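Local atomic coordinates of bromo domain-containing protein (Trypanosoma brucei brucei, PDB entry 5KO4), a protein that is of unknown function but carries a bromodomain, a module that in many relatives recognises acetylated lysine on histones and other proteins. Residues K33-R38 with Y77-E82; L71-C76 with T88-I93; Y57-P62 with I66-L71. All blocks are in the same frame, centred on the assembly; numbering follows the deposited sequence.

Contact 1: K33-R38 with Y77-E82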
loop_
_atom_site.group_PDB
_atom_site.type_symbol
_atom_site.label_atom_id
_atom_site.label_comp_id
_atom_site.label_asym_id
_atom_site.label_seq_id
_atom_site.Cartn_x
_atom_site.Cartn_y
_atom_site.Cartn_z
ATOM N N LYS A 33 -4.406 3.336 -9.056
ATOM C CA LYS A 33 -3.992 4.728 -8.824
ATOM C C LYS A 33 -2.693 4.814 -7.989
ATOM O O LYS A 33 -2.188 5.924 -7.775
ATOM C CB LYS A 33 -5.105 5.525 -8.130
ATOM C CG LYS A 33 -6.395 5.641 -8.961
ATOM C CD LYS A 33 -6.545 7.000 -9.676
ATOM C CE LYS A 33 -7.915 7.617 -9.491
ATOM N NZ LYS A 33 -8.982 6.836 -10.175
ATOM N N LEU A 34 -2.135 3.675 -7.535
ATOM C CA LEU A 34 -0.871 3.695 -6.797
ATOM C C LEU A 34 0.238 4.188 -7.717
ATOM O O LEU A 34 0.139 4.046 -8.938
ATOM C CB LEU A 34 -0.528 2.304 -6.254
ATOM C CG LEU A 34 -1.432 1.777 -5.156
ATOM C CD1 LEU A 34 -1.140 0.341 -4.880
ATOM C CD2 LEU A 34 -1.282 2.594 -3.862
ATOM N N PRO A 35 1.307 4.801 -7.172
ATOM C CA PRO A 35 2.325 5.408 -8.050
ATOM C C PRO A 35 2.939 4.410 -9.030
ATOM O O PRO A 35 3.320 3.304 -8.636
ATOM C CB PRO A 35 3.373 5.957 -7.074
ATOM C CG PRO A 35 3.004 5.426 -5.732
ATOM C CD PRO A 35 1.558 5.113 -5.755
ATOM N N ASP A 36 2.947 4.780 -10.330
ATOM C CA ASP A 36 3.515 3.993 -11.430
ATOM C C ASP A 36 2.884 2.590 -11.563
ATOM O O ASP A 36 3.481 1.722 -12.198
ATOM C CB ASP A 36 5.040 3.833 -11.252
ATOM C CG ASP A 36 5.808 5.135 -11.157
ATOM O OD1 ASP A 36 5.419 6.099 -11.841
ATOM O OD2 ASP A 36 6.835 5.170 -10.430
ATOM N N TYR A 37 1.685 2.364 -11.012
ATOM C CA TYR A 37 1.136 1.008 -10.994
ATOM C C TYR A 37 0.886 0.465 -12.395
ATOM O O TYR A 37 1.284 -0.662 -12.685
ATOM C CB TYR A 37 -0.156 0.930 -10.181
ATOM C CG TYR A 37 -0.453 -0.468 -9.715
ATOM C CD1 TYR A 37 0.116 -0.968 -8.554
ATOM C CD2 TYR A 37 -1.190 -1.341 -10.504
ATOM C CE1 TYR A 37 -0.090 -2.283 -8.154
ATOM C CE2 TYR A 37 -1.380 -2.662 -10.131
ATOM C CZ TYR A 37 -0.843 -3.127 -8.944
ATOM O OH TYR A 37 -1.013 -4.443 -8.603
ATOM N N ARG A 38 0.283 1.269 -13.271
ATOM C CA ARG A 38 -0.040 0.828 -14.645
ATOM C C ARG A 38 1.225 0.683 -15.502
ATOM O O ARG A 38 1.200 -0.060 -16.484
ATOM C CB ARG A 38 -1.019 1.795 -15.320
ATOM C CG ARG A 38 -2.353 1.928 -14.596
ATOM C CD ARG A 38 -3.294 2.853 -15.352
ATOM N NE ARG A 38 -4.379 3.359 -14.507
ATOM C CZ ARG A 38 -4.278 4.396 -13.672
ATOM N NH1 ARG A 38 -3.124 5.046 -13.538
ATOM N NH2 ARG A 38 -5.326 4.781 -12.955
ATOM N N TYR A 77 4.057 -9.229 -5.773
ATOM C CA TYR A 77 5.491 -9.488 -5.779
ATOM C C TYR A 77 6.184 -8.610 -6.783
ATOM O O TYR A 77 7.269 -8.103 -6.503
ATOM C CB TYR A 77 5.806 -10.963 -6.061
ATOM C CG TYR A 77 5.047 -11.971 -5.213
ATOM C CD1 TYR A 77 4.614 -11.652 -3.930
ATOM C CD2 TYR A 77 4.661 -13.197 -5.739
ATOM C CE1 TYR A 77 3.843 -12.547 -3.182
ATOM C CE2 TYR A 77 3.890 -14.093 -5.002
ATOM C CZ TYR A 77 3.451 -13.745 -3.738
ATOM O OH TYR A 77 2.669 -14.610 -3.004
ATOM N N ASP A 78 5.582 -8.399 -7.939
ATOM C CA ASP A 78 6.229 -7.620 -8.987
ATOM C C ASP A 78 6.280 -6.133 -8.633
ATOM O O ASP A 78 7.276 -5.489 -8.920
ATOM C CB ASP A 78 5.499 -7.825 -10.316
ATOM C CG ASP A 78 5.605 -9.254 -10.844
ATOM O OD1 ASP A 78 6.319 -10.072 -10.218
ATOM O OD2 ASP A 78 4.921 -9.567 -11.832
ATOM N N TYR A 79 5.246 -5.594 -7.999
ATOM C CA TYR A 79 5.203 -4.175 -7.676
ATOM C C TYR A 79 6.043 -3.853 -6.430
ATOM O O TYR A 79 6.822 -2.897 -6.425
ATOM C CB TYR A 79 3.743 -3.747 -7.459
ATOM C CG TYR A 79 3.575 -2.270 -7.194
ATOM C CD1 TYR A 79 3.609 -1.352 -8.232
ATOM C CD2 TYR A 79 3.314 -1.800 -5.913
ATOM C CE1 TYR A 79 3.402 0.003 -8.003
ATOM C CE2 TYR A 79 3.172 -0.446 -5.660
ATOM C CZ TYR A 79 3.185 0.456 -6.709
ATOM O OH TYR A 79 3.013 1.788 -6.422
ATOM N N ASN A 80 5.867 -4.631 -5.361
ATOM C CA ASN A 80 6.544 -4.367 -4.086
ATOM C C ASN A 80 7.883 -5.087 -3.931
ATOM O O ASN A 80 8.611 -4.818 -2.972
ATOM C CB ASN A 80 5.636 -4.803 -2.957
ATOM C CG ASN A 80 4.328 -4.051 -2.967
ATOM O OD1 ASN A 80 4.295 -2.857 -2.701
ATOM N ND2 ASN A 80 3.223 -4.722 -3.334
ATOM N N ARG A 81 8.195 -5.997 -4.871
ATOM C CA ARG A 81 9.330 -6.929 -4.842
ATOM C C ARG A 81 8.951 -8.127 -3.999
ATOM O O ARG A 81 8.089 -8.042 -3.114
ATOM C CB ARG A 81 10.652 -6.310 -4.369
ATOM C CG ARG A 81 11.064 -5.052 -5.144
ATOM C CD ARG A 81 11.266 -5.259 -6.645
ATOM N NE ARG A 81 12.449 -6.081 -6.902
ATOM C CZ ARG A 81 13.156 -6.086 -8.027
ATOM N NH1 ARG A 81 12.815 -5.294 -9.040
ATOM N NH2 ARG A 81 14.227 -6.863 -8.140
ATOM N N GLU A 82 9.579 -9.257 -4.286
ATOM C CA GLU A 82 9.242 -10.546 -3.684
ATOM C C GLU A 82 9.474 -10.551 -2.211
ATOM O O GLU A 82 8.620 -11.023 -1.464
ATOM C CB GLU A 82 10.078 -11.655 -4.319
ATOM C CG GLU A 82 9.846 -11.839 -5.813
ATOM C CD GLU A 82 8.891 -12.937 -6.226
ATOM O OE1 GLU A 82 8.572 -13.823 -5.391
ATOM O OE2 GLU A 82 8.496 -12.940 -7.413
#
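Tyr-79, in the last turn of helix 62-80, reaches across to residues 34-37 with its whole side chain and contributes more than half of the surface buried here. Its CG lies anti to the backbone N (chi1 -177°), which points the ring at the loop and lets the hydroxyl reach Pro-35. There Tyr-79 OH donates to Pro-35 O at 2.7 Å; the hydroxyl meets a lone pair in the carbonyl plane, with a C=O...donor angle of 137°. The acceptor belongs to the type II turn running from Leu-34 to Tyr-37, itself closed by Tyr-37 N to Leu-34 O, so the bond ties the turn to the helix end.

Tyr-37 brings one edge of its ring over the rim of one face of Tyr-79. Its CD1 is 3.5 Å from Tyr-79 CE1, and its CE1 lies over the CG-CD1 bond. The rings are turned obliquely, planes at 44° and centroids 4.8 Å apart. Around the hydroxyl, Pro-35 offers CG and CD, the two side chains crossing at about a right angle, while Leu-34 CB stands 3.6 Å from Tyr-79 OH.

The Leu-Pro-Asp-Tyr run and the Tyr-79/Asn-80 pair match the ZA loop and helix B of acetyl-lysine-binding bromodomains, so the contact probably sets a wall of that pocket. Tyr-37 also rests on Pro-31, Pro-44 and Asn-75, and Tyr-79 meets Pro-85 of the second subunit. The ZA loop, running between helices 8-21 and 47-55, is thereby pinned at the start of short helix 37-40 against the C-terminal end of helix 62-80.

Contact 2: L71-C76 with T88-I93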
loop_
_atom_site.group_PDB
_atom_site.type_symbol
_atom_site.label_atom_id
_atom_site.label_comp_id
_atom_site.label_asym_id
_atom_site.label_seq_id
_atom_site.Cartn_x
_atom_site.Cartn_y
_atom_site.Cartn_z
ATOM N N LEU A 71 -2.791 -14.177 -9.974
ATOM C CA LEU A 71 -2.371 -12.884 -10.518
ATOM C C LEU A 71 -2.334 -11.779 -9.435
ATOM O O LEU A 71 -1.440 -10.926 -9.440
ATOM C CB LEU A 71 -3.341 -12.500 -11.630
ATOM C CG LEU A 71 -3.127 -11.187 -12.330
ATOM C CD1 LEU A 71 -1.721 -11.104 -12.946
ATOM C CD2 LEU A 71 -4.199 -10.985 -13.375
ATOM N N VAL A 72 -3.270 -11.811 -8.482
ATOM C CA VAL A 72 -3.273 -10.792 -7.428
ATOM C C VAL A 72 -1.960 -10.847 -6.661
ATOM O O VAL A 72 -1.316 -9.817 -6.411
ATOM C CB VAL A 72 -4.452 -10.988 -6.457
ATOM C CG1 VAL A 72 -4.383 -9.995 -5.301
ATOM C CG2 VAL A 72 -5.784 -10.864 -7.176
ATOM N N VAL A 73 -1.561 -12.052 -6.274
ATOM C CA VAL A 73 -0.364 -12.181 -5.443
ATOM C C VAL A 73 0.913 -11.976 -6.283
ATOM O O VAL A 73 1.839 -11.310 -5.806
ATOM C CB VAL A 73 -0.327 -13.500 -4.619
ATOM C CG1 VAL A 73 -1.536 -13.583 -3.695
ATOM C CG2 VAL A 73 -0.241 -14.742 -5.501
ATOM N N GLN A 74 0.954 -12.456 -7.537
ATOM C CA GLN A 74 2.128 -12.207 -8.362
ATOM C C GLN A 74 2.280 -10.706 -8.663
ATOM O O GLN A 74 3.401 -10.191 -8.673
ATOM C CB GLN A 74 2.088 -13.003 -9.658
ATOM C CG GLN A 74 3.421 -12.976 -10.424
ATOM C CD GLN A 74 4.550 -13.529 -9.587
ATOM O OE1 GLN A 74 4.458 -14.635 -9.021
ATOM N NE2 GLN A 74 5.657 -12.789 -9.475
ATOM N N ASN A 75 1.165 -9.981 -8.832
ATOM C CA ASN A 75 1.269 -8.534 -9.034
ATOM C C ASN A 75 1.855 -7.863 -7.803
ATOM O O ASN A 75 2.665 -6.946 -7.928
ATOM C CB ASN A 75 -0.096 -7.925 -9.344
ATOM C CG ASN A 75 -0.565 -8.192 -10.742
ATOM O OD1 ASN A 75 0.204 -8.601 -11.622
ATOM N ND2 ASN A 75 -1.843 -7.923 -10.989
ATOM N N CYS A 76 1.509 -8.350 -6.621
ATOM C CA CYS A 76 2.101 -7.820 -5.401
ATOM C C CYS A 76 3.609 -8.029 -5.413
ATOM O O CYS A 76 4.365 -7.105 -5.104
ATOM C CB CYS A 76 1.476 -8.467 -4.179
ATOM S SG CYS A 76 2.226 -7.955 -2.612
ATOM N N THR A 88 4.906 -10.406 2.149
ATOM C CA THR A 88 4.747 -11.439 3.190
ATOM C C THR A 88 3.280 -11.792 3.354
ATOM O O THR A 88 2.961 -12.969 3.472
ATOM C CB THR A 88 5.363 -11.059 4.557
ATOM O OG1 THR A 88 4.678 -9.934 5.134
ATOM C CG2 THR A 88 6.827 -10.769 4.468
ATOM N N LEU A 89 2.384 -10.798 3.347
ATOM C CA LEU A 89 0.942 -11.085 3.473
ATOM C C LEU A 89 0.446 -11.816 2.206
ATOM O O LEU A 89 -0.244 -12.835 2.302
ATOM C CB LEU A 89 0.132 -9.805 3.669
ATOM C CG LEU A 89 -1.393 -10.003 3.654
ATOM C CD1 LEU A 89 -1.844 -11.006 4.748
ATOM C CD2 LEU A 89 -2.114 -8.671 3.779
ATOM N N ALA A 90 0.825 -11.332 1.026
ATOM C CA ALA A 90 0.405 -11.998 -0.208
ATOM C C ALA A 90 0.896 -13.447 -0.243
ATOM O O ALA A 90 0.164 -14.317 -0.697
ATOM C CB ALA A 90 0.928 -11.249 -1.425
ATOM N N ARG A 91 2.107 -13.721 0.285
ATOM C CA ARG A 91 2.629 -15.093 0.307
ATOM C C ARG A 91 1.793 -15.974 1.222
ATOM O O ARG A 91 1.518 -17.120 0.863
ATOM C CB ARG A 91 4.094 -15.124 0.767
ATOM C CG ARG A 91 5.094 -14.687 -0.312
ATOM C CD ARG A 91 5.243 -15.682 -1.400
ATOM N NE ARG A 91 6.639 -15.952 -1.750
ATOM C CZ ARG A 91 7.366 -15.248 -2.615
ATOM N NH1 ARG A 91 6.897 -14.117 -3.127
ATOM N NH2 ARG A 91 8.587 -15.638 -2.930
ATOM N N ARG A 92 1.387 -15.465 2.406
ATOM C CA ARG A 92 0.545 -16.284 3.289
ATOM C C ARG A 92 -0.784 -16.595 2.597
ATOM O O ARG A 92 -1.307 -17.698 2.730
ATOM C CB ARG A 92 0.275 -15.579 4.623
ATOM C CG ARG A 92 1.502 -15.335 5.494
ATOM C CD ARG A 92 2.479 -16.497 5.582
ATOM N NE ARG A 92 1.847 -17.727 6.085
ATOM C CZ ARG A 92 2.477 -18.886 6.224
ATOM N NH1 ARG A 92 3.767 -18.991 5.919
ATOM N NH2 ARG A 92 1.826 -19.953 6.681
ATOM N N ILE A 93 -1.322 -15.632 1.846
ATOM C CA ILE A 93 -2.558 -15.824 1.103
ATOM C C ILE A 93 -2.337 -16.827 -0.031
ATOM O O ILE A 93 -3.186 -17.689 -0.242
ATOM C CB ILE A 93 -3.063 -14.453 0.594
ATOM C CG1 ILE A 93 -3.624 -13.647 1.775
ATOM C CG2 ILE A 93 -4.131 -14.621 -0.516
ATOM C CD1 ILE A 93 -3.872 -12.189 1.481
#
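Ala-90 on helix 85-104 fits against Val-73 and Cys-76, which lie one turn apart on helix 62-80. The methyl is the focus: Ala-90 CB sits 3.7 Å from Cys-76 SG and 4.1 Å from Val-73 CG1. With so small a side chain between them, the backbones come close, and the CA atoms of Val-73 and Ala-90 are 5.3 Å apart.

The rotamers decide which atoms do the touching. In Cys-76 the sulfur is anti to the backbone N (chi1 176°); extended in this way, it reaches over to the alanine methyl, while Cys-76 CB backs up the same methyl. Val-73 works differently. Its CG1 is anti to the carbonyl carbon (chi1 -59°), and this branch turns to the neighbouring helix, where it lies 3.5 Å from Ala-90 O and 4.2 Å from Ile-93 CG2. This one methyl touches both Ala-90 and Ile-93, about a turn apart on the partner helix. No hydrogen bond crosses the contact; it is van der Waals packing of apolar side chains, with one methyl against a backbone carbonyl, all four residues buried.

Further layers extend the packing. Cys-76 touches Phe-86 and Ser-87, Val-73 touches Met-97, and Ile-93 meets Trp-47 of helix 47-55 as well as Val-18 and Leu-21 of helix 8-21. The two helical segments run nearly antiparallel, at 155° with axes 9.2 Å apart at closest approach. They belong to helices B and C, the antiparallel hairpin joined by the BC loop in the left-handed four-helix bundle of a bromodomain.

Contact 3: Y57-P62 with I66-L71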
loop_
_atom_site.group_PDB
_atom_site.type_symbol
_atom_site.label_atom_id
_atom_site.label_comp_id
_atom_site.label_asym_id
_atom_site.label_seq_id
_atom_site.Cartn_x
_atom_site.Cartn_y
_atom_site.Cartn_z
ATOM N N TYR A 57 -20.663 -15.054 -13.601
ATOM C CA TYR A 57 -20.355 -16.329 -14.254
ATOM C C TYR A 57 -19.260 -16.200 -15.320
ATOM O O TYR A 57 -19.317 -16.900 -16.335
ATOM C CB TYR A 57 -21.601 -16.934 -14.930
ATOM C CG TYR A 57 -22.688 -17.414 -14.011
ATOM C CD1 TYR A 57 -22.418 -18.341 -13.007
ATOM C CD2 TYR A 57 -24.020 -17.137 -14.284
ATOM C CE1 TYR A 57 -23.435 -18.872 -12.221
ATOM C CE2 TYR A 57 -25.045 -17.692 -13.534
ATOM C CZ TYR A 57 -24.751 -18.558 -12.502
ATOM O OH TYR A 57 -25.764 -19.097 -11.762
ATOM N N GLU A 58 -18.254 -15.354 -15.088
ATOM C CA GLU A 58 -17.220 -15.150 -16.101
ATOM C C GLU A 58 -16.193 -16.317 -16.105
ATOM O O GLU A 58 -15.412 -16.426 -17.043
ATOM C CB GLU A 58 -16.512 -13.815 -15.892
ATOM C CG GLU A 58 -17.407 -12.599 -16.106
ATOM C CD GLU A 58 -16.663 -11.271 -16.039
ATOM O OE1 GLU A 58 -15.453 -11.277 -16.321
ATOM O OE2 GLU A 58 -17.255 -10.253 -15.600
ATOM N N TYR A 59 -16.205 -17.182 -15.078
ATOM C CA TYR A 59 -15.325 -18.341 -15.004
ATOM C C TYR A 59 -16.046 -19.566 -15.538
ATOM O O TYR A 59 -17.157 -19.875 -15.095
ATOM C CB TYR A 59 -14.877 -18.558 -13.558
ATOM C CG TYR A 59 -14.098 -17.381 -13.025
ATOM C CD1 TYR A 59 -12.913 -16.979 -13.623
ATOM C CD2 TYR A 59 -14.516 -16.697 -11.887
ATOM C CE1 TYR A 59 -12.207 -15.877 -13.158
ATOM C CE2 TYR A 59 -13.820 -15.589 -11.415
ATOM C CZ TYR A 59 -12.664 -15.180 -12.051
ATOM O OH TYR A 59 -11.952 -14.108 -11.568
ATOM N N THR A 60 -15.460 -20.230 -16.530
ATOM C CA THR A 60 -16.066 -21.423 -17.100
ATOM C C THR A 60 -15.321 -22.668 -16.680
ATOM O O THR A 60 -15.758 -23.767 -16.997
ATOM C CB THR A 60 -16.138 -21.326 -18.617
ATOM O OG1 THR A 60 -14.813 -21.341 -19.147
ATOM C CG2 THR A 60 -16.875 -20.085 -19.073
ATOM N N SER A 61 -14.231 -22.507 -15.925
ATOM C CA SER A 61 -13.492 -23.630 -15.390
ATOM C C SER A 61 -12.722 -23.154 -14.181
ATOM O O SER A 61 -12.472 -21.955 -14.027
ATOM C CB SER A 61 -12.532 -24.178 -16.433
ATOM O OG SER A 61 -11.399 -23.337 -16.535
ATOM N N PRO A 62 -12.340 -24.061 -13.272
ATOM C CA PRO A 62 -11.591 -23.614 -12.098
ATOM C C PRO A 62 -10.239 -22.986 -12.445
ATOM O O PRO A 62 -9.778 -22.120 -11.708
ATOM C CB PRO A 62 -11.395 -24.878 -11.263
ATOM C CG PRO A 62 -11.910 -25.984 -12.042
ATOM C CD PRO A 62 -12.618 -25.509 -13.247
ATOM N N ILE A 66 -8.412 -19.732 -10.736
ATOM C CA ILE A 66 -7.076 -19.896 -10.162
ATOM C C ILE A 66 -6.119 -18.882 -10.784
ATOM O O ILE A 66 -5.338 -18.259 -10.067
ATOM C CB ILE A 66 -6.573 -21.355 -10.352
ATOM C CG1 ILE A 66 -7.345 -22.309 -9.397
ATOM C CG2 ILE A 66 -5.059 -21.451 -10.127
ATOM C CD1 ILE A 66 -7.240 -23.758 -9.774
ATOM N N ASN A 67 -6.180 -18.700 -12.100
ATOM C CA ASN A 67 -5.317 -17.737 -12.762
ATOM C C ASN A 67 -5.475 -16.343 -12.182
ATOM O O ASN A 67 -4.484 -15.670 -11.932
ATOM C CB ASN A 67 -5.613 -17.692 -14.236
ATOM C CG ASN A 67 -5.115 -18.892 -14.978
ATOM O OD1 ASN A 67 -4.354 -19.707 -14.463
ATOM N ND2 ASN A 67 -5.692 -19.133 -16.111
ATOM N N ASP A 68 -6.723 -15.883 -11.994
ATOM C CA ASP A 68 -6.928 -14.525 -11.470
ATOM C C ASP A 68 -6.479 -14.407 -10.009
ATOM O O ASP A 68 -5.897 -13.382 -9.625
ATOM C CB ASP A 68 -8.383 -14.100 -11.593
ATOM C CG ASP A 68 -8.798 -13.725 -12.992
ATOM O OD1 ASP A 68 -7.914 -13.675 -13.889
ATOM O OD2 ASP A 68 -10.008 -13.509 -13.209
ATOM N N MET A 69 -6.704 -15.454 -9.194
ATOM C CA MET A 69 -6.254 -15.438 -7.816
ATOM C C MET A 69 -4.742 -15.367 -7.734
ATOM O O MET A 69 -4.199 -14.567 -6.959
ATOM C CB MET A 69 -6.750 -16.691 -7.105
ATOM C CG MET A 69 -8.278 -16.759 -6.961
ATOM S SD MET A 69 -8.916 -15.613 -5.715
ATOM C CE MET A 69 -8.445 -16.461 -4.231
ATOM N N ARG A 70 -4.052 -16.159 -8.555
ATOM C CA ARG A 70 -2.589 -16.165 -8.581
ATOM C C ARG A 70 -2.062 -14.821 -9.073
ATOM O O ARG A 70 -1.004 -14.367 -8.645
ATOM C CB ARG A 70 -2.078 -17.305 -9.480
ATOM C CG ARG A 70 -2.231 -18.673 -8.849
ATOM C CD ARG A 70 -1.877 -19.790 -9.799
ATOM N NE ARG A 70 -1.951 -21.089 -9.130
ATOM C CZ ARG A 70 -1.893 -22.265 -9.748
ATOM N NH1 ARG A 70 -1.759 -22.326 -11.071
ATOM N NH2 ARG A 70 -1.978 -23.389 -9.052
ATOM N N LEU A 71 -2.791 -14.177 -9.974
ATOM C CA LEU A 71 -2.371 -12.884 -10.518
ATOM C C LEU A 71 -2.334 -11.779 -9.435
ATOM O O LEU A 71 -1.440 -10.926 -9.440
ATOM C CB LEU A 71 -3.341 -12.500 -11.630
ATOM C CG LEU A 71 -3.127 -11.187 -12.330
ATOM C CD1 LEU A 71 -1.721 -11.104 -12.946
ATOM C CD2 LEU A 71 -4.199 -10.985 -13.375
#
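Tyr-59 and Asp-68 meet through a short hydrogen bond: Tyr-59 OH donates to Asp-68 OD2 at 2.6 Å. The carboxylate oxygen comes in at the edge of the phenol, in the ring plane, and accepts on its anti lone pair, pointing away from OD1. The two groups are not coplanar, their planes being 67° apart. OD2 leans to the CE1 side of the ring, 3.2 Å from Tyr-59 CE1. The second bond across the contact belongs to the helix itself: Ile-66 N to Pro-62 O, 2.9 Å and nearly straight at 168°, in the first turn of helix 62-80. Beside it Ile-66 CG1, anti to its own carbonyl carbon (chi1 -73°), lies 3.4 Å from Pro-62 O.

A second shell holds these groups. Asp-68 OD2 is gripped twice, since Arg-53 NH1 forms a salt bridge to it, which would probably steady the carboxylate in its charged form. Tyr-59 is held at its backbone as well, its O accepting from Tyr-8 OH. Two residues earlier, Tyr-57 is the C-prime residue of the Schellman motif that ends helix 47-55.

Tyr-59 packs on Ile-50, Arg-53 and Leu-54 of helix 47-55, Ile-66 touches Phe-101 of helix 85-104, and Pro-62 packs on Phe-7 in the N-terminal segment. Residues 57-61 are thus the AB loop of the bromodomain, linking helix A (47-55) to the opening turns of helix B (62-80).

How the contacts relate
All three contacts draw on helix 62-80, from its start (contact 3) through its middle (contact 2) to its C-terminal end (contact 1). Contacts 2 and 3 follow each other along the chain and share Leu-71, with centres about 16 Å apart; contact 1 brackets contact 3 in sequence and interleaves with contact 2. Contacts 1 and 2 touch, their centres about 12 Å apart, through the salt bridge from Glu-82 to Arg-91. Contacts 1 and 3 lie on opposite sides of the chain's centre, their centres about 22 Å apart. Together they fasten one helix to two loops and helix 85-104. In relatives the acetyl-lysine pocket lies at the contact 1 end, between the ZA and BC loops.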